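Local coordinates for protein trehalose-6-phosphate phosphatase (Candida albicans, PDB 5DXF) that belongs to glycosyltransferase family 20 in the GT-B clan, whose members have two Rossmann-like domains facing each other across a cleft, at residues Arg337-Asp341 with Ser373-Tyr377; Val343-Lys349 with Leu429-Asp435; Lys332-Asp338 with Thr366-Val372; Trp157-Ile163 with Leu340-Arg344. All coordinates share one frame; numbering follows the deposited sequence.

Contact 1 of 4, residues Arg337-Asp341 with Ser373-Tyr377; sequences RDRLD and SSPGY
Asp338 and Arg339 run parallel to Ser373 and Ser374, and two backbone hydrogen bonds to Ser374 hold the pair together: Ser374 N gives to Asp338 O at 3.2 Å, and Leu340 N gives to Ser374 O at 2.8 Å. The second bond is the straighter one, at 168°, and its donor lies in the carbonyl plane. Both strands then pass into loops, and past this point only looser contacts continue, with Leu340 O 4.0 Å from Gly376 CA.

On one face of the sheet Arg339 lies against Ser374, its CG 3.6 Å from Ser374 CB. With CG beside the backbone N (chi1 -75°) and an extended chain from there to NE, the side chain carries its guanidinium along to Tyr377. There Arg339 NH1 comes 4.3 Å from Tyr377 CE1, at the edge of the ring and near its plane. The other face is more buried: Leu340 CG rests on Ser373 CB at 3.7 Å, while Ser373 OG is occupied by a hydrogen bond to His408. Asp338 also lies on this face, with its carboxylate turned to Lys349 in a salt bridge.

These are the C-terminal ends of two strands joined by a beta-alpha-beta crossover through helix 346-359. Val346 of that helix packs on Leu340, as do Glu384 and Val387 of helix 381-398, while Tyr377 reaches Arg149 and Glu153 of helix 147-160.

Contact 2 of 4, residues Val343-Lys349 with Leu429-Asp435; sequences VRGVIQK and LITSVRD
Arg344 NH1 forms a salt bridge with Asp435 OD2 at 3.0 Å, linking the N-terminal approach of helix 346-359 to the loop that leaves strand 428-430, a strand-to-loop region of a Rossmann-like domain. The guanidinium and carboxylate planes stand 60° apart: Asp435 CB lies over one guanidinium face, whereas Ser432 OG sits near the edge and makes a weak bond to the same OD2. Asp435 OD1 is held by Thr461 and Gly462, so the carboxylate is anchored through both oxygens.

Val343 O accepts from Arg434 N at 3.3 Å and also from Val433 N, whose modelled distance is doubtful. Gly345, the N-cap residue, takes the Thr431 hydroxyl on its carbonyl, again at a doubtful length. A water bridges the two segments, giving to Arg344 O and accepting from Thr431 N, each at 3.1 Å.

Lys349, with CG anti to the backbone N (chi1 -177°), bends at chi3, which brings NZ to Leu429 O in a weak bond; its stronger partners are Gln371 and Asp338. Gln348 OE1 meets Val433 CG2 at 3.9 Å, and the aliphatic part of Lys349 slides past Leu429 in the opposite direction, CG to CD2 at 3.8 Å.

Contact 3 of 4, residues Lys332-Asp338 with Thr366-Val372; sequences KLIVGRD and TVVLIQV
Gln371 meets Asp338 because its CG stands opposite the backbone N (chi1 -173°) and the chain then bends at chi2 (69°), swinging the amide over Gly336 to the carboxylate two residues on. Gln371 NE2 gives to Asp338 OD2 at 3.1 Å, meeting the anti lone pair of that oxygen, and the two flat groups are nearly coplanar, their planes 16° apart.

Toward the start of the strands from this polar end lies a regular parallel pair. Seven backbone bonds alternate from Lys332 N to Thr366 O through Asp338 N to Val372 O, with Lys332, Ile334 and Gly336 each bonded through both N and O. On the face toward helix 346-359, Ile334 CD1 packs on Val367 CG1 at 3.8 Å, and Phe353 covers Val367 and Leu369. On the other face Leu333 and Val368 lie side by side, CD1 to CB at 3.8 Å, while Ile370 CD1 touches Leu333 CG at 4.0 Å. Helix 415-424 covers that side of strand 332-339 through Leu421 and Val424. Toward the strand end, Arg337 CB meets Val372 CG1 at 3.6 Å.

Lys349 binds both Gln371 OE1 and Asp338 OD2. With Asp338 at Gln371 NE2 and Lys349 at OE1, the orientation of the buried amide is fixed, and it probably helps to position the carboxylate.

Contact 4 of 4, residues Trp157-Ile163 with Leu340-Arg344; sequences WPVFHYI and LDKVR
A Schellman motif ends helix 147-160, with Tyr162 as the C-prime residue, and the last turn of the helix and the residues just after it present Trp157, His161 and Ile163 to Val343 in the loop between strand 332-339 and helix 346-359. The two methyls of Val343 divide the work. Its CG1 is 3.5 Å from His161 CD2, with the two side chains crossing at about a right angle, and its CG2 comes obliquely to the indole, 3.7 Å from Trp157 CZ2. Ile163 CD1 reaches the same Val343 CG1 at 4.1 Å, and Ile163 CG2 lies 4.0 Å from Lys342 NZ. Asp341 also approaches the indole, its OD2 3.6 Å from Trp157 CZ2 and the carboxylate plane turned 20° from the ring.

No hydrogen bond crosses between the segments. With His161 CG beside the backbone N (chi1 -66°), the ring turns back so that ND1 gives to Trp157 O at 2.6 Å, almost in the imidazole plane; that carbonyl also accepts from His161 N. The bond helps to fix the rotation of the imidazole, whose CE1 lies over one face of the Trp157 ring, offset toward its rim.

Largely apolar packing of a helix end on a loop after a strand joins the two halves of the chain, consistent with the interdomain face of a GT-B fold.

Contacts 1 and 3 are successive parts of one parallel strand pair, 332-339 with 367-374, their centres 15 Å apart and sharing Arg337 and Asp338. Contact 2 begins in the loop leading into the helix that connects those strands and reaches the end of strand 428-430, which runs beside strand 332-339 on the side away from strand 367-374; its centre is 11 Å from that of contact 1, with the Lys349 to Asp338 salt bridge joining them. Contact 4 shares Val343 and Arg344 with contact 2 and Leu340 and Asp341 with contact 1, but its other segment comes from much earlier in the chain. The loop 340-344 is thus a junction: the C-terminal ends of the strands, the crossover helix and the N-terminal half all meet on it.

Contact 1 of 4, residues Arg337-Asp341 with Ser373-Tyr377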
# COMPACT_ATOMS: atom_id res chain seq x y z
N ARG A 337 -0.64 -11.83 -4.83
CA ARG A 337 0.30 -11.59 -3.75
C ARG A 337 -0.29 -10.62 -2.74
O ARG A 337 -0.54 -9.45 -3.05
CB ARG A 337 1.63 -11.04 -4.27
CG ARG A 337 2.68 -10.89 -3.16
CD ARG A 337 4.03 -10.40 -3.68
NE ARG A 337 4.00 -8.99 -4.06
CZ ARG A 337 5.08 -8.28 -4.37
NH1 ARG A 337 6.28 -8.84 -4.32
NH2 ARG A 337 4.96 -7.00 -4.71
N ASP A 338 -0.50 -11.10 -1.52
CA ASP A 338 -1.08 -10.27 -0.47
C ASP A 338 -0.41 -10.56 0.86
O ASP A 338 0.09 -11.65 1.09
CB ASP A 338 -2.59 -10.50 -0.36
CG ASP A 338 -3.32 -10.24 -1.66
OD1 ASP A 338 -3.66 -9.07 -1.93
OD2 ASP A 338 -3.54 -11.21 -2.42
N ARG A 339 -0.39 -9.56 1.75
CA ARG A 339 0.03 -9.79 3.12
C ARG A 339 -1.02 -10.63 3.83
O ARG A 339 -2.22 -10.51 3.56
CB ARG A 339 0.23 -8.46 3.86
CG ARG A 339 1.50 -7.72 3.48
CD ARG A 339 1.59 -6.38 4.17
NE ARG A 339 2.94 -5.83 4.15
CZ ARG A 339 3.30 -4.71 4.77
NH1 ARG A 339 2.41 -4.01 5.46
NH2 ARG A 339 4.56 -4.29 4.70
N LEU A 340 -0.61 -11.48 4.76
CA LEU A 340 -1.57 -12.33 5.41
C LEU A 340 -2.17 -11.51 6.53
O LEU A 340 -1.55 -11.29 7.55
CB LEU A 340 -0.89 -13.56 5.98
CG LEU A 340 -0.95 -14.82 5.12
CD1 LEU A 340 -0.50 -16.04 5.90
CD2 LEU A 340 -2.34 -15.00 4.58
N ASP A 341 -3.40 -11.08 6.31
CA ASP A 341 -4.05 -10.08 7.13
C ASP A 341 -5.55 -10.21 7.05
O ASP A 341 -6.06 -10.89 6.18
CB ASP A 341 -3.66 -8.70 6.67
CG ASP A 341 -2.98 -7.93 7.74
OD1 ASP A 341 -3.25 -8.22 8.92
OD2 ASP A 341 -2.17 -7.04 7.41
N SER A 373 2.43 -14.94 0.04
CA SER A 373 2.00 -14.10 1.15
C SER A 373 3.15 -13.49 1.93
O SER A 373 4.26 -14.03 1.96
CB SER A 373 1.10 -14.91 2.10
OG SER A 373 1.68 -16.17 2.39
N SER A 374 2.88 -12.35 2.54
CA SER A 374 3.85 -11.65 3.38
C SER A 374 3.39 -11.72 4.83
O SER A 374 2.19 -11.71 5.10
CB SER A 374 4.01 -10.20 2.92
OG SER A 374 4.09 -10.13 1.50
N PRO A 375 4.34 -11.79 5.78
CA PRO A 375 3.98 -11.99 7.19
C PRO A 375 3.33 -10.78 7.85
O PRO A 375 3.68 -9.64 7.55
CB PRO A 375 5.32 -12.31 7.85
CG PRO A 375 6.31 -11.57 7.01
CD PRO A 375 5.80 -11.72 5.60
N GLY A 376 2.40 -11.04 8.77
CA GLY A 376 1.67 -9.99 9.47
C GLY A 376 2.28 -9.68 10.83
O GLY A 376 3.11 -10.44 11.33
N TYR A 377 1.86 -8.58 11.44
CA TYR A 377 2.51 -8.09 12.65
C TYR A 377 2.11 -8.91 13.88
O TYR A 377 2.98 -9.38 14.62
CB TYR A 377 2.21 -6.60 12.85
CG TYR A 377 2.96 -5.73 11.86
CD1 TYR A 377 2.59 -5.67 10.52
CD2 TYR A 377 4.05 -4.97 12.27
CE1 TYR A 377 3.28 -4.88 9.62
CE2 TYR A 377 4.74 -4.17 11.37
CZ TYR A 377 4.35 -4.13 10.05
OH TYR A 377 5.04 -3.35 9.15

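Contact 2 of 4, residues Val343-Lys349 with Leu429-Asp435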
# COMPACT_ATOMS: atom_id res chain seq x y z
N VAL A 343 -7.54 -7.63 6.39
CA VAL A 343 -7.99 -6.66 5.40
C VAL A 343 -7.69 -7.07 3.96
O VAL A 343 -8.44 -6.71 3.05
CB VAL A 343 -7.37 -5.28 5.65
CG1 VAL A 343 -8.03 -4.62 6.84
CG2 VAL A 343 -5.87 -5.39 5.86
N ARG A 344 -6.61 -7.81 3.74
CA ARG A 344 -6.20 -8.16 2.39
C ARG A 344 -7.05 -9.28 1.80
O ARG A 344 -6.97 -9.58 0.61
CB ARG A 344 -4.72 -8.55 2.37
CG ARG A 344 -3.79 -7.39 2.66
CD ARG A 344 -4.03 -6.24 1.68
NE ARG A 344 -3.11 -5.13 1.89
CZ ARG A 344 -2.97 -4.11 1.05
NH1 ARG A 344 -3.69 -4.06 -0.06
NH2 ARG A 344 -2.10 -3.15 1.32
N GLY A 345 -7.88 -9.89 2.65
CA GLY A 345 -8.92 -10.80 2.20
C GLY A 345 -8.50 -12.09 1.52
O GLY A 345 -9.11 -12.50 0.54
N VAL A 346 -7.46 -12.73 2.04
CA VAL A 346 -7.00 -14.01 1.51
C VAL A 346 -8.03 -15.10 1.81
O VAL A 346 -8.29 -15.97 0.98
CB VAL A 346 -5.63 -14.40 2.08
CG1 VAL A 346 -5.19 -15.75 1.53
CG2 VAL A 346 -4.60 -13.33 1.75
N ILE A 347 -8.60 -15.04 3.01
CA ILE A 347 -9.62 -15.99 3.44
C ILE A 347 -10.82 -16.01 2.50
O ILE A 347 -11.29 -17.08 2.11
CB ILE A 347 -10.09 -15.67 4.87
CG1 ILE A 347 -8.98 -15.95 5.88
CG2 ILE A 347 -11.34 -16.47 5.22
CD1 ILE A 347 -9.21 -15.36 7.25
N GLN A 348 -11.31 -14.83 2.14
CA GLN A 348 -12.44 -14.71 1.23
C GLN A 348 -12.10 -15.27 -0.15
O GLN A 348 -12.93 -15.89 -0.81
CB GLN A 348 -12.90 -13.25 1.12
CG GLN A 348 -13.61 -12.72 2.36
CD GLN A 348 -12.67 -12.50 3.53
OE1 GLN A 348 -11.52 -12.12 3.36
NE2 GLN A 348 -13.17 -12.75 4.74
N LYS A 349 -10.86 -15.04 -0.57
CA LYS A 349 -10.37 -15.56 -1.84
C LYS A 349 -10.38 -17.08 -1.85
O LYS A 349 -10.84 -17.71 -2.81
CB LYS A 349 -8.96 -15.05 -2.12
CG LYS A 349 -8.39 -15.48 -3.46
CD LYS A 349 -6.93 -15.08 -3.61
CE LYS A 349 -6.73 -13.60 -3.31
NZ LYS A 349 -5.33 -13.16 -3.58
N LEU A 429 -6.90 -12.26 -8.92
CA LEU A 429 -8.05 -12.10 -8.02
C LEU A 429 -7.67 -11.26 -6.81
O LEU A 429 -6.84 -11.67 -5.99
CB LEU A 429 -8.59 -13.47 -7.58
CG LEU A 429 -9.86 -13.50 -6.72
CD1 LEU A 429 -10.92 -12.57 -7.30
CD2 LEU A 429 -10.40 -14.93 -6.61
N ILE A 430 -8.28 -10.09 -6.70
CA ILE A 430 -8.07 -9.22 -5.54
C ILE A 430 -9.34 -9.18 -4.70
O ILE A 430 -10.40 -8.78 -5.20
CB ILE A 430 -7.66 -7.79 -5.95
CG1 ILE A 430 -6.48 -7.84 -6.92
CG2 ILE A 430 -7.34 -6.95 -4.73
CD1 ILE A 430 -5.29 -8.61 -6.40
N THR A 431 -9.25 -9.59 -3.44
CA THR A 431 -10.41 -9.74 -2.57
C THR A 431 -10.29 -8.91 -1.30
O THR A 431 -10.90 -9.21 -0.27
CB THR A 431 -10.62 -11.22 -2.17
OG1 THR A 431 -9.39 -11.74 -1.65
CG2 THR A 431 -11.03 -12.04 -3.38
N SER A 432 -9.48 -7.85 -1.37
CA SER A 432 -9.20 -7.00 -0.22
C SER A 432 -10.46 -6.49 0.48
O SER A 432 -11.36 -5.97 -0.17
CB SER A 432 -8.34 -5.82 -0.66
OG SER A 432 -7.05 -6.25 -1.07
N VAL A 433 -10.51 -6.66 1.79
CA VAL A 433 -11.64 -6.22 2.59
C VAL A 433 -11.63 -4.70 2.75
O VAL A 433 -12.68 -4.05 2.67
CB VAL A 433 -11.64 -6.89 3.99
CG1 VAL A 433 -12.49 -6.11 4.99
CG2 VAL A 433 -12.14 -8.32 3.87
N ARG A 434 -10.44 -4.15 2.94
CA ARG A 434 -10.27 -2.71 3.12
C ARG A 434 -8.81 -2.29 2.98
O ARG A 434 -7.96 -2.71 3.77
CB ARG A 434 -10.81 -2.28 4.49
CG ARG A 434 -10.72 -0.79 4.76
CD ARG A 434 -11.70 -0.38 5.85
NE ARG A 434 -11.45 0.97 6.35
CZ ARG A 434 -12.02 2.07 5.86
NH1 ARG A 434 -12.86 1.99 4.84
NH2 ARG A 434 -11.74 3.25 6.38
N ASP A 435 -8.52 -1.47 1.98
CA ASP A 435 -7.18 -0.93 1.81
C ASP A 435 -7.18 0.44 1.13
O ASP A 435 -8.20 0.86 0.57
CB ASP A 435 -6.30 -1.90 1.01
CG ASP A 435 -6.88 -2.24 -0.36
OD1 ASP A 435 -7.69 -1.47 -0.91
OD2 ASP A 435 -6.49 -3.30 -0.90
O HOH W 1 -6.34 -9.46 -2.46

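Contact 3 of 4, residues Lys332-Asp338 with Thr366-Val372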
# COMPACT_ATOMS: atom_id res chain seq x y z
N LYS A 332 -4.89 -23.75 -15.85
CA LYS A 332 -5.18 -22.33 -15.73
C LYS A 332 -4.66 -21.80 -14.40
O LYS A 332 -4.89 -22.39 -13.34
CB LYS A 332 -6.69 -22.08 -15.84
CG LYS A 332 -7.32 -22.53 -17.16
CD LYS A 332 -6.88 -21.66 -18.33
CE LYS A 332 -7.61 -22.05 -19.62
NZ LYS A 332 -7.18 -21.22 -20.78
N LEU A 333 -3.96 -20.67 -14.44
CA LEU A 333 -3.26 -20.15 -13.27
C LEU A 333 -3.88 -18.88 -12.68
O LEU A 333 -4.01 -17.86 -13.37
CB LEU A 333 -1.79 -19.89 -13.60
CG LEU A 333 -0.77 -20.96 -13.20
CD1 LEU A 333 -1.39 -22.36 -13.19
CD2 LEU A 333 0.45 -20.91 -14.10
N ILE A 334 -4.26 -18.95 -11.41
CA ILE A 334 -4.69 -17.78 -10.67
C ILE A 334 -3.54 -17.35 -9.76
O ILE A 334 -3.06 -18.14 -8.94
CB ILE A 334 -5.96 -18.05 -9.83
CG1 ILE A 334 -6.97 -18.85 -10.64
CG2 ILE A 334 -6.57 -16.74 -9.33
CD1 ILE A 334 -8.31 -19.03 -9.95
N VAL A 335 -3.09 -16.11 -9.92
CA VAL A 335 -1.92 -15.62 -9.18
C VAL A 335 -2.22 -14.34 -8.40
O VAL A 335 -2.76 -13.38 -8.95
CB VAL A 335 -0.74 -15.36 -10.13
CG1 VAL A 335 0.45 -14.80 -9.36
CG2 VAL A 335 -0.36 -16.63 -10.86
N GLY A 336 -1.87 -14.35 -7.12
CA GLY A 336 -2.04 -13.18 -6.27
C GLY A 336 -0.92 -13.06 -5.25
O GLY A 336 -0.31 -14.06 -4.87
N ARG A 337 -0.64 -11.83 -4.83
CA ARG A 337 0.30 -11.59 -3.75
C ARG A 337 -0.29 -10.62 -2.74
O ARG A 337 -0.54 -9.45 -3.05
CB ARG A 337 1.63 -11.04 -4.27
CG ARG A 337 2.68 -10.89 -3.16
CD ARG A 337 4.03 -10.40 -3.68
NE ARG A 337 4.00 -8.99 -4.06
CZ ARG A 337 5.08 -8.28 -4.37
NH1 ARG A 337 6.28 -8.84 -4.32
NH2 ARG A 337 4.96 -7.00 -4.71
N ASP A 338 -0.50 -11.10 -1.52
CA ASP A 338 -1.08 -10.27 -0.47
C ASP A 338 -0.41 -10.56 0.86
O ASP A 338 0.09 -11.65 1.09
CB ASP A 338 -2.59 -10.50 -0.36
CG ASP A 338 -3.32 -10.24 -1.66
OD1 ASP A 338 -3.66 -9.07 -1.93
OD2 ASP A 338 -3.54 -11.21 -2.42
N THR A 366 -7.74 -28.75 -13.33
CA THR A 366 -7.18 -27.83 -14.31
C THR A 366 -6.90 -26.42 -13.79
O THR A 366 -6.23 -25.64 -14.47
CB THR A 366 -8.11 -27.70 -15.54
OG1 THR A 366 -9.46 -27.53 -15.09
CG2 THR A 366 -8.02 -28.95 -16.40
N VAL A 367 -7.39 -26.09 -12.60
CA VAL A 367 -7.16 -24.76 -12.06
C VAL A 367 -6.23 -24.78 -10.85
O VAL A 367 -6.47 -25.50 -9.88
CB VAL A 367 -8.47 -24.07 -11.65
CG1 VAL A 367 -8.20 -22.65 -11.19
CG2 VAL A 367 -9.44 -24.07 -12.80
N VAL A 368 -5.16 -24.00 -10.93
CA VAL A 368 -4.22 -23.89 -9.83
C VAL A 368 -4.17 -22.46 -9.29
O VAL A 368 -3.94 -21.51 -10.04
CB VAL A 368 -2.80 -24.32 -10.25
CG1 VAL A 368 -1.81 -24.05 -9.13
CG2 VAL A 368 -2.79 -25.79 -10.64
N LEU A 369 -4.40 -22.32 -7.99
CA LEU A 369 -4.31 -21.02 -7.33
C LEU A 369 -2.95 -20.85 -6.68
O LEU A 369 -2.58 -21.61 -5.78
CB LEU A 369 -5.43 -20.86 -6.29
CG LEU A 369 -5.59 -19.52 -5.57
CD1 LEU A 369 -7.06 -19.25 -5.26
CD2 LEU A 369 -4.78 -19.49 -4.28
N ILE A 370 -2.19 -19.85 -7.14
CA ILE A 370 -0.88 -19.56 -6.55
C ILE A 370 -0.95 -18.31 -5.69
O ILE A 370 -1.21 -17.21 -6.19
CB ILE A 370 0.20 -19.38 -7.64
CG1 ILE A 370 0.40 -20.69 -8.40
CG2 ILE A 370 1.51 -18.92 -7.01
CD1 ILE A 370 1.18 -20.54 -9.68
N GLN A 371 -0.73 -18.48 -4.39
CA GLN A 371 -0.74 -17.36 -3.45
C GLN A 371 0.62 -17.20 -2.79
O GLN A 371 1.10 -18.11 -2.12
CB GLN A 371 -1.83 -17.56 -2.39
CG GLN A 371 -2.02 -16.36 -1.47
CD GLN A 371 -2.62 -15.17 -2.19
OE1 GLN A 371 -3.40 -15.32 -3.12
NE2 GLN A 371 -2.24 -13.97 -1.76
N VAL A 372 1.24 -16.04 -2.99
CA VAL A 372 2.45 -15.69 -2.27
C VAL A 372 2.11 -14.64 -1.22
O VAL A 372 1.55 -13.59 -1.53
CB VAL A 372 3.56 -15.17 -3.21
CG1 VAL A 372 2.95 -14.36 -4.34
CG2 VAL A 372 4.58 -14.35 -2.44

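Contact 4 of 4, residues Trp157-Ile163 with Leu340-Arg344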
# COMPACT_ATOMS: atom_id res chain seq x y z
N TRP A 157 -3.88 1.22 13.16
CA TRP A 157 -4.15 0.33 12.02
C TRP A 157 -5.49 -0.42 12.12
O TRP A 157 -6.25 -0.42 11.16
CB TRP A 157 -3.01 -0.68 11.84
CG TRP A 157 -3.34 -1.82 10.90
CD1 TRP A 157 -4.08 -2.94 11.19
CD2 TRP A 157 -2.94 -1.94 9.53
NE1 TRP A 157 -4.17 -3.74 10.08
CE2 TRP A 157 -3.48 -3.16 9.05
CE3 TRP A 157 -2.19 -1.15 8.66
CZ2 TRP A 157 -3.29 -3.59 7.74
CZ3 TRP A 157 -2.00 -1.58 7.37
CH2 TRP A 157 -2.54 -2.79 6.91
N PRO A 158 -5.78 -1.07 13.27
CA PRO A 158 -7.07 -1.77 13.33
C PRO A 158 -8.27 -0.84 13.20
O PRO A 158 -9.22 -1.18 12.51
CB PRO A 158 -7.05 -2.41 14.72
CG PRO A 158 -5.63 -2.49 15.08
CD PRO A 158 -5.01 -1.27 14.51
N VAL A 159 -8.21 0.31 13.87
CA VAL A 159 -9.31 1.28 13.82
C VAL A 159 -9.53 1.82 12.41
O VAL A 159 -10.66 1.86 11.92
CB VAL A 159 -9.06 2.46 14.78
CG1 VAL A 159 -10.07 3.57 14.53
CG2 VAL A 159 -9.13 1.99 16.23
N PHE A 160 -8.46 2.22 11.74
CA PHE A 160 -8.54 2.77 10.40
C PHE A 160 -9.07 1.74 9.44
O PHE A 160 -9.68 2.07 8.43
CB PHE A 160 -7.19 3.28 9.93
CG PHE A 160 -6.79 4.56 10.57
CD1 PHE A 160 -5.99 5.45 9.89
CD2 PHE A 160 -7.19 4.87 11.83
CE1 PHE A 160 -5.61 6.64 10.47
CE2 PHE A 160 -6.82 6.05 12.43
CZ PHE A 160 -6.03 6.94 11.75
N HIS A 161 -8.82 0.48 9.75
CA HIS A 161 -9.29 -0.62 8.94
C HIS A 161 -10.59 -1.24 9.42
O HIS A 161 -10.98 -2.28 8.93
CB HIS A 161 -8.21 -1.67 8.80
CG HIS A 161 -7.03 -1.19 8.02
ND1 HIS A 161 -6.05 -0.42 8.58
CD2 HIS A 161 -6.69 -1.35 6.73
CE1 HIS A 161 -5.15 -0.13 7.67
NE2 HIS A 161 -5.51 -0.69 6.53
N TYR A 162 -11.26 -0.57 10.34
CA TYR A 162 -12.52 -1.06 10.90
C TYR A 162 -12.40 -2.41 11.58
O TYR A 162 -13.19 -3.31 11.34
CB TYR A 162 -13.59 -1.12 9.81
CG TYR A 162 -13.97 0.22 9.23
CD1 TYR A 162 -13.47 1.39 9.75
CD2 TYR A 162 -14.82 0.30 8.15
CE1 TYR A 162 -13.83 2.61 9.22
CE2 TYR A 162 -15.18 1.51 7.61
CZ TYR A 162 -14.68 2.66 8.15
OH TYR A 162 -15.04 3.87 7.61
N ILE A 163 -11.38 -2.56 12.40
CA ILE A 163 -11.18 -3.79 13.16
C ILE A 163 -11.25 -3.53 14.66
O ILE A 163 -10.37 -2.89 15.23
CB ILE A 163 -9.82 -4.45 12.84
CG1 ILE A 163 -9.75 -4.84 11.36
CG2 ILE A 163 -9.58 -5.66 13.73
CD1 ILE A 163 -8.37 -5.24 10.90
N LEU A 340 -0.61 -11.48 4.76
CA LEU A 340 -1.57 -12.33 5.41
C LEU A 340 -2.17 -11.51 6.53
O LEU A 340 -1.55 -11.29 7.55
CB LEU A 340 -0.89 -13.56 5.98
CG LEU A 340 -0.95 -14.82 5.12
CD1 LEU A 340 -0.50 -16.04 5.90
CD2 LEU A 340 -2.34 -15.00 4.58
N ASP A 341 -3.40 -11.08 6.31
CA ASP A 341 -4.05 -10.08 7.13
C ASP A 341 -5.55 -10.21 7.05
O ASP A 341 -6.06 -10.89 6.18
CB ASP A 341 -3.66 -8.70 6.67
CG ASP A 341 -2.98 -7.93 7.74
OD1 ASP A 341 -3.25 -8.22 8.92
OD2 ASP A 341 -2.17 -7.04 7.41
N LYS A 342 -6.24 -9.58 7.98
CA LYS A 342 -7.69 -9.50 7.93
C LYS A 342 -8.21 -8.71 6.73
O LYS A 342 -9.22 -9.07 6.14
CB LYS A 342 -8.23 -8.91 9.22
CG LYS A 342 -7.85 -9.69 10.46
CD LYS A 342 -8.82 -9.44 11.59
CE LYS A 342 -8.42 -10.20 12.83
NZ LYS A 342 -7.85 -9.30 13.87
N VAL A 343 -7.54 -7.63 6.39
CA VAL A 343 -7.99 -6.66 5.40
C VAL A 343 -7.69 -7.07 3.96
O VAL A 343 -8.44 -6.71 3.05
CB VAL A 343 -7.37 -5.28 5.65
CG1 VAL A 343 -8.03 -4.62 6.84
CG2 VAL A 343 -5.87 -5.39 5.86
N ARG A 344 -6.61 -7.81 3.74
CA ARG A 344 -6.20 -8.16 2.39
C ARG A 344 -7.05 -9.28 1.80
O ARG A 344 -6.97 -9.58 0.61
CB ARG A 344 -4.72 -8.55 2.37
CG ARG A 344 -3.79 -7.39 2.66
CD ARG A 344 -4.03 -6.24 1.68
NE ARG A 344 -3.11 -5.13 1.89
CZ ARG A 344 -2.97 -4.11 1.05
NH1 ARG A 344 -3.69 -4.06 -0.06
NH2 ARG A 344 -2.10 -3.15 1.32